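Local coordinates for potential RNA-dependent RNA polymerase (Human picobirnavirus, PDB 5I62), which catalyses RNA-templated RNA synthesis from ribonucleoside triphosphates, probably serving both transcription and replication of the viral double-stranded RNA genome, at residues M42-E45 and S46-E50; E461-L464 and D465-K469. One frame throughout, in Å; residues are numbered along the deposited sequence.

Contact 1 (M42-E45 and S46-E50); sequences MSLE and SICDE
Ser43 caps the start of helix 44-55 by accepting the amide of Ser46 on its side-chain oxygen, the N-cap arrangement that satisfies a first-turn N-H for which no preceding turn supplies a carbonyl. The bond from Ser46 N to Ser43 OG measures 3.2 Å and is nearly straight, with 165° at the hydrogen. Ser43 can make it because its chi1 of 72° sets OG between its own backbone N and carbonyl carbon, turned back over the opening turn. From here the backbone takes over: Ile47 N gives to Ser43 O at 3.1 Å, Cys48 N to Leu44 O at 2.9 Å, and Asp49 N to Glu45 O, the i to i+4 pattern of an alpha helix. The carbonyl of Met42, one residue ahead of the cap, accepts instead from the side chain of Arg35. Asp49 OD1 is satisfied by a salt bridge with Arg73; the carbonyl oxygen of Glu45 beside the carboxylate is another acceptor and makes no bond with it. Apolar contacts flank the polar network. Leu44 CD1 approaches Cys48 SG at 4.2 Å, one turn along, and both side chains lie against Val76. Before the helix, Met42 bends at its third torsion (chi3 60°), bringing its methyl back alongside the first turn, where CE rests 3.8 Å from Ile47 N and 4.1 Å from Ile47 CG1.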
loop_
_atom_site.group_PDB
_atom_site.type_symbol
_atom_site.label_atom_id
_atom_site.label_comp_id
_atom_site.label_asym_id
_atom_site.label_seq_id
_atom_site.Cartn_x
_atom_site.Cartn_y
_atom_site.Cartn_z
ATOM N N MET A 42 -27.966 -3.983 13.842
ATOM C CA MET A 42 -27.405 -5.321 13.873
ATOM C C MET A 42 -25.926 -5.231 14.209
ATOM O O MET A 42 -25.244 -4.289 13.800
ATOM C CB MET A 42 -27.606 -6.042 12.533
ATOM C CG MET A 42 -29.022 -6.582 12.343
ATOM S SD MET A 42 -29.347 -7.228 10.690
ATOM C CE MET A 42 -28.134 -8.537 10.585
ATOM N N SER A 43 -25.435 -6.212 14.960
ATOM C CA SER A 43 -24.013 -6.270 15.235
ATOM C C SER A 43 -23.257 -6.778 14.010
ATOM O O SER A 43 -23.825 -7.351 13.073
ATOM C CB SER A 43 -23.720 -7.184 16.423
ATOM O OG SER A 43 -23.920 -8.530 16.039
ATOM N N LEU A 44 -21.948 -6.577 14.043
ATOM C CA LEU A 44 -21.097 -7.080 12.981
ATOM C C LEU A 44 -21.185 -8.604 12.875
ATOM O O LEU A 44 -21.248 -9.155 11.770
ATOM C CB LEU A 44 -19.674 -6.606 13.244
ATOM C CG LEU A 44 -18.550 -7.075 12.342
ATOM C CD1 LEU A 44 -18.719 -6.503 10.946
ATOM C CD2 LEU A 44 -17.243 -6.622 12.982
ATOM N N GLU A 45 -21.224 -9.293 14.018
ATOM C CA GLU A 45 -21.350 -10.749 14.029
ATOM C C GLU A 45 -22.609 -11.189 13.290
ATOM O O GLU A 45 -22.562 -12.072 12.426
ATOM C CB GLU A 45 -21.380 -11.266 15.470
ATOM C CG GLU A 45 -20.109 -11.049 16.298
ATOM C CD GLU A 45 -19.812 -9.571 16.550
ATOM O OE1 GLU A 45 -20.622 -8.891 17.229
ATOM O OE2 GLU A 45 -18.767 -9.093 16.061
ATOM N N SER A 46 -23.745 -10.559 13.608
ATOM C CA SER A 46 -25.014 -10.955 13.008
ATOM C C SER A 46 -25.030 -10.711 11.505
ATOM O O SER A 46 -25.553 -11.534 10.752
ATOM C CB SER A 46 -26.160 -10.222 13.688
ATOM O OG SER A 46 -26.359 -10.747 14.989
ATOM N N ILE A 47 -24.490 -9.576 11.054
ATOM C CA ILE A 47 -24.331 -9.346 9.617
ATOM C C ILE A 47 -23.522 -10.473 9.001
ATOM O O ILE A 47 -23.935 -11.104 8.020
ATOM C CB ILE A 47 -23.657 -7.988 9.348
ATOM C CG1 ILE A 47 -24.522 -6.835 9.863
ATOM C CG2 ILE A 47 -23.357 -7.839 7.847
ATOM C CD1 ILE A 47 -23.727 -5.589 10.130
ATOM N N CYS A 48 -22.347 -10.742 9.568
ATOM C CA CYS A 48 -21.480 -11.774 9.007
ATOM C C CYS A 48 -22.143 -13.142 9.076
ATOM O O CYS A 48 -22.102 -13.911 8.109
ATOM C CB CYS A 48 -20.144 -11.775 9.743
ATOM S SG CYS A 48 -19.111 -10.323 9.367
ATOM N N ASP A 49 -22.779 -13.455 10.214
ATOM C CA ASP A 49 -23.423 -14.758 10.369
ATOM C C ASP A 49 -24.498 -14.966 9.308
ATOM O O ASP A 49 -24.629 -16.061 8.744
ATOM C CB ASP A 49 -24.021 -14.888 11.772
ATOM C CG ASP A 49 -22.962 -15.089 12.856
ATOM O OD1 ASP A 49 -21.773 -15.287 12.519
ATOM O OD2 ASP A 49 -23.322 -15.040 14.057
ATOM N N GLU A 50 -25.271 -13.916 9.022
ATOM C CA GLU A 50 -26.353 -14.027 8.050
ATOM C C GLU A 50 -25.812 -14.270 6.646
ATOM O O GLU A 50 -26.312 -15.137 5.911
ATOM C CB GLU A 50 -27.220 -12.766 8.094
ATOM C CG GLU A 50 -28.517 -12.921 7.336
ATOM C CD GLU A 50 -29.461 -13.907 8.023
ATOM O OE1 GLU A 50 -30.448 -14.337 7.386
ATOM O OE2 GLU A 50 -29.216 -14.250 9.203
#

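Contact 2 (E461-L464 and D465-K469); sequences EEFL and DFCIK
The sulfur of Cys467 sits over one face of the Phe463 ring, a sulfur-aromatic contact between side chains one turn apart on helix 460-469. SG lies 3.7 Å from the ring centroid and 21° off the ring normal; the displacement is toward the rim, with CE2 of Phe463 the nearest ring atom to Cys467 SG at 3.5 Å. The torsions bring the two together: the ring of Phe463 extends opposite its backbone N (chi1 -174°), while SG of Cys467 turns back beside its own N. Aliphatic packing joins the side chains of Leu464 and Ile468, which cross at a slant, with Leu464 CG 4.0 Å from Ile468 CD1. Backbone bonds underlie both pairs, Cys467 N giving to Phe463 O at 2.9 Å and Ile468 N to Leu464 O at 2.8 Å. Salt bridges lead off the helix to one partner: Glu461 OE1 and Asp465 OD1, four residues apart, both pair with Arg533, whose positive charge would probably offset their like charges. The helix is thus packed on several sides, with Phe463 and Cys467 against helix 419-427, Leu464 and Ile468 against helix 525-532, and Phe466 against helix 44-55.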
loop_
_atom_site.group_PDB
_atom_site.type_symbol
_atom_site.label_atom_id
_atom_site.label_comp_id
_atom_site.label_asym_id
_atom_site.label_seq_id
_atom_site.Cartn_x
_atom_site.Cartn_y
_atom_site.Cartn_z
ATOM N N GLU A 461 -23.748 -11.636 -7.016
ATOM C CA GLU A 461 -25.106 -11.118 -7.178
ATOM C C GLU A 461 -25.905 -11.272 -5.895
ATOM O O GLU A 461 -26.650 -10.362 -5.509
ATOM C CB GLU A 461 -25.826 -11.821 -8.332
ATOM C CG GLU A 461 -25.159 -11.665 -9.680
ATOM C CD GLU A 461 -25.221 -10.234 -10.221
ATOM O OE1 GLU A 461 -25.889 -9.361 -9.611
ATOM O OE2 GLU A 461 -24.577 -9.975 -11.264
ATOM N N GLU A 462 -25.787 -12.434 -5.241
ATOM C CA GLU A 462 -26.400 -12.609 -3.933
ATOM C C GLU A 462 -25.803 -11.634 -2.934
ATOM O O GLU A 462 -26.523 -11.049 -2.114
ATOM C CB GLU A 462 -26.220 -14.043 -3.443
ATOM C CG GLU A 462 -26.965 -15.092 -4.265
ATOM C CD GLU A 462 -26.210 -15.534 -5.519
ATOM O OE1 GLU A 462 -25.208 -14.887 -5.905
ATOM O OE2 GLU A 462 -26.625 -16.543 -6.130
ATOM N N PHE A 463 -24.485 -11.440 -3.001
ATOM C CA PHE A 463 -23.833 -10.525 -2.080
ATOM C C PHE A 463 -24.363 -9.108 -2.256
ATOM O O PHE A 463 -24.619 -8.410 -1.267
ATOM C CB PHE A 463 -22.323 -10.566 -2.275
ATOM C CG PHE A 463 -21.579 -9.754 -1.265
ATOM C CD1 PHE A 463 -21.535 -10.166 0.059
ATOM C CD2 PHE A 463 -20.952 -8.568 -1.628
ATOM C CE1 PHE A 463 -20.855 -9.425 1.009
ATOM C CE2 PHE A 463 -20.262 -7.817 -0.680
ATOM C CZ PHE A 463 -20.217 -8.250 0.643
ATOM N N LEU A 464 -24.568 -8.682 -3.508
ATOM C CA LEU A 464 -25.090 -7.342 -3.765
ATOM C C LEU A 464 -26.509 -7.182 -3.226
ATOM O O LEU A 464 -26.836 -6.157 -2.620
ATOM C CB LEU A 464 -25.050 -7.046 -5.257
ATOM C CG LEU A 464 -25.467 -5.630 -5.641
ATOM C CD1 LEU A 464 -24.553 -4.589 -4.983
ATOM C CD2 LEU A 464 -25.466 -5.484 -7.154
ATOM N N ASP A 465 -27.372 -8.181 -3.451
ATOM C CA ASP A 465 -28.723 -8.121 -2.904
ATOM C C ASP A 465 -28.681 -8.065 -1.383
ATOM O O ASP A 465 -29.457 -7.336 -0.756
ATOM C CB ASP A 465 -29.545 -9.320 -3.374
ATOM C CG ASP A 465 -29.877 -9.267 -4.864
ATOM O OD1 ASP A 465 -29.909 -8.160 -5.441
ATOM O OD2 ASP A 465 -30.103 -10.344 -5.461
ATOM N N PHE A 466 -27.765 -8.815 -0.772
ATOM C CA PHE A 466 -27.584 -8.736 0.673
ATOM C C PHE A 466 -27.169 -7.335 1.109
ATOM O O PHE A 466 -27.655 -6.822 2.120
ATOM C CB PHE A 466 -26.540 -9.757 1.126
ATOM C CG PHE A 466 -26.340 -9.793 2.614
ATOM C CD1 PHE A 466 -27.241 -10.455 3.430
ATOM C CD2 PHE A 466 -25.261 -9.151 3.201
ATOM C CE1 PHE A 466 -27.055 -10.499 4.802
ATOM C CE2 PHE A 466 -25.070 -9.181 4.576
ATOM C CZ PHE A 466 -25.970 -9.857 5.379
ATOM N N CYS A 467 -26.251 -6.708 0.373
ATOM C CA CYS A 467 -25.780 -5.379 0.757
ATOM C C CYS A 467 -26.850 -4.308 0.538
ATOM O O CYS A 467 -26.971 -3.370 1.336
ATOM C CB CYS A 467 -24.509 -5.043 -0.014
ATOM S SG CYS A 467 -23.089 -6.077 0.523
ATOM N N ILE A 468 -27.622 -4.420 -0.543
ATOM C CA ILE A 468 -28.698 -3.456 -0.786
ATOM C C ILE A 468 -29.638 -3.387 0.413
ATOM O O ILE A 468 -30.030 -2.301 0.856
ATOM C CB ILE A 468 -29.456 -3.817 -2.078
ATOM C CG1 ILE A 468 -28.589 -3.541 -3.318
ATOM C CG2 ILE A 468 -30.771 -3.038 -2.153
ATOM C CD1 ILE A 468 -29.113 -4.220 -4.603
ATOM N N LYS A 469 -29.989 -4.547 0.969
ATOM C CA LYS A 469 -30.887 -4.613 2.115
ATOM C C LYS A 469 -30.295 -3.959 3.353
ATOM O O LYS A 469 -31.045 -3.572 4.254
ATOM C CB LYS A 469 -31.246 -6.070 2.416
ATOM C CG LYS A 469 -32.135 -6.730 1.365
ATOM C CD LYS A 469 -32.550 -8.132 1.805
ATOM C CE LYS A 469 -33.570 -8.752 0.849
ATOM N NZ LYS A 469 -32.982 -9.206 -0.447
#

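In the fold
Along the chain the two contacts come in series, neither nested nor crossing. Contact 1 forms the first turns of helix 44-55, and contact 2 lies more than four hundred residues later within helix 460-469. Each is continuous in sequence, so neither closes a loop beyond its own helical turns. In space their centres are only about 14 Å apart, and they meet directly: Phe466 CZ packs 3.6 Å from Ile47 O, and Phe466 CE1 lies 3.8 Å from Glu50 CG. Helix 419-427 touches both, and Leu423 meets Ile47 as well as Phe463. Helix 44-55, from the early part of the chain, is thereby tied to helices 419-427 and 460-469 near its C-terminal end.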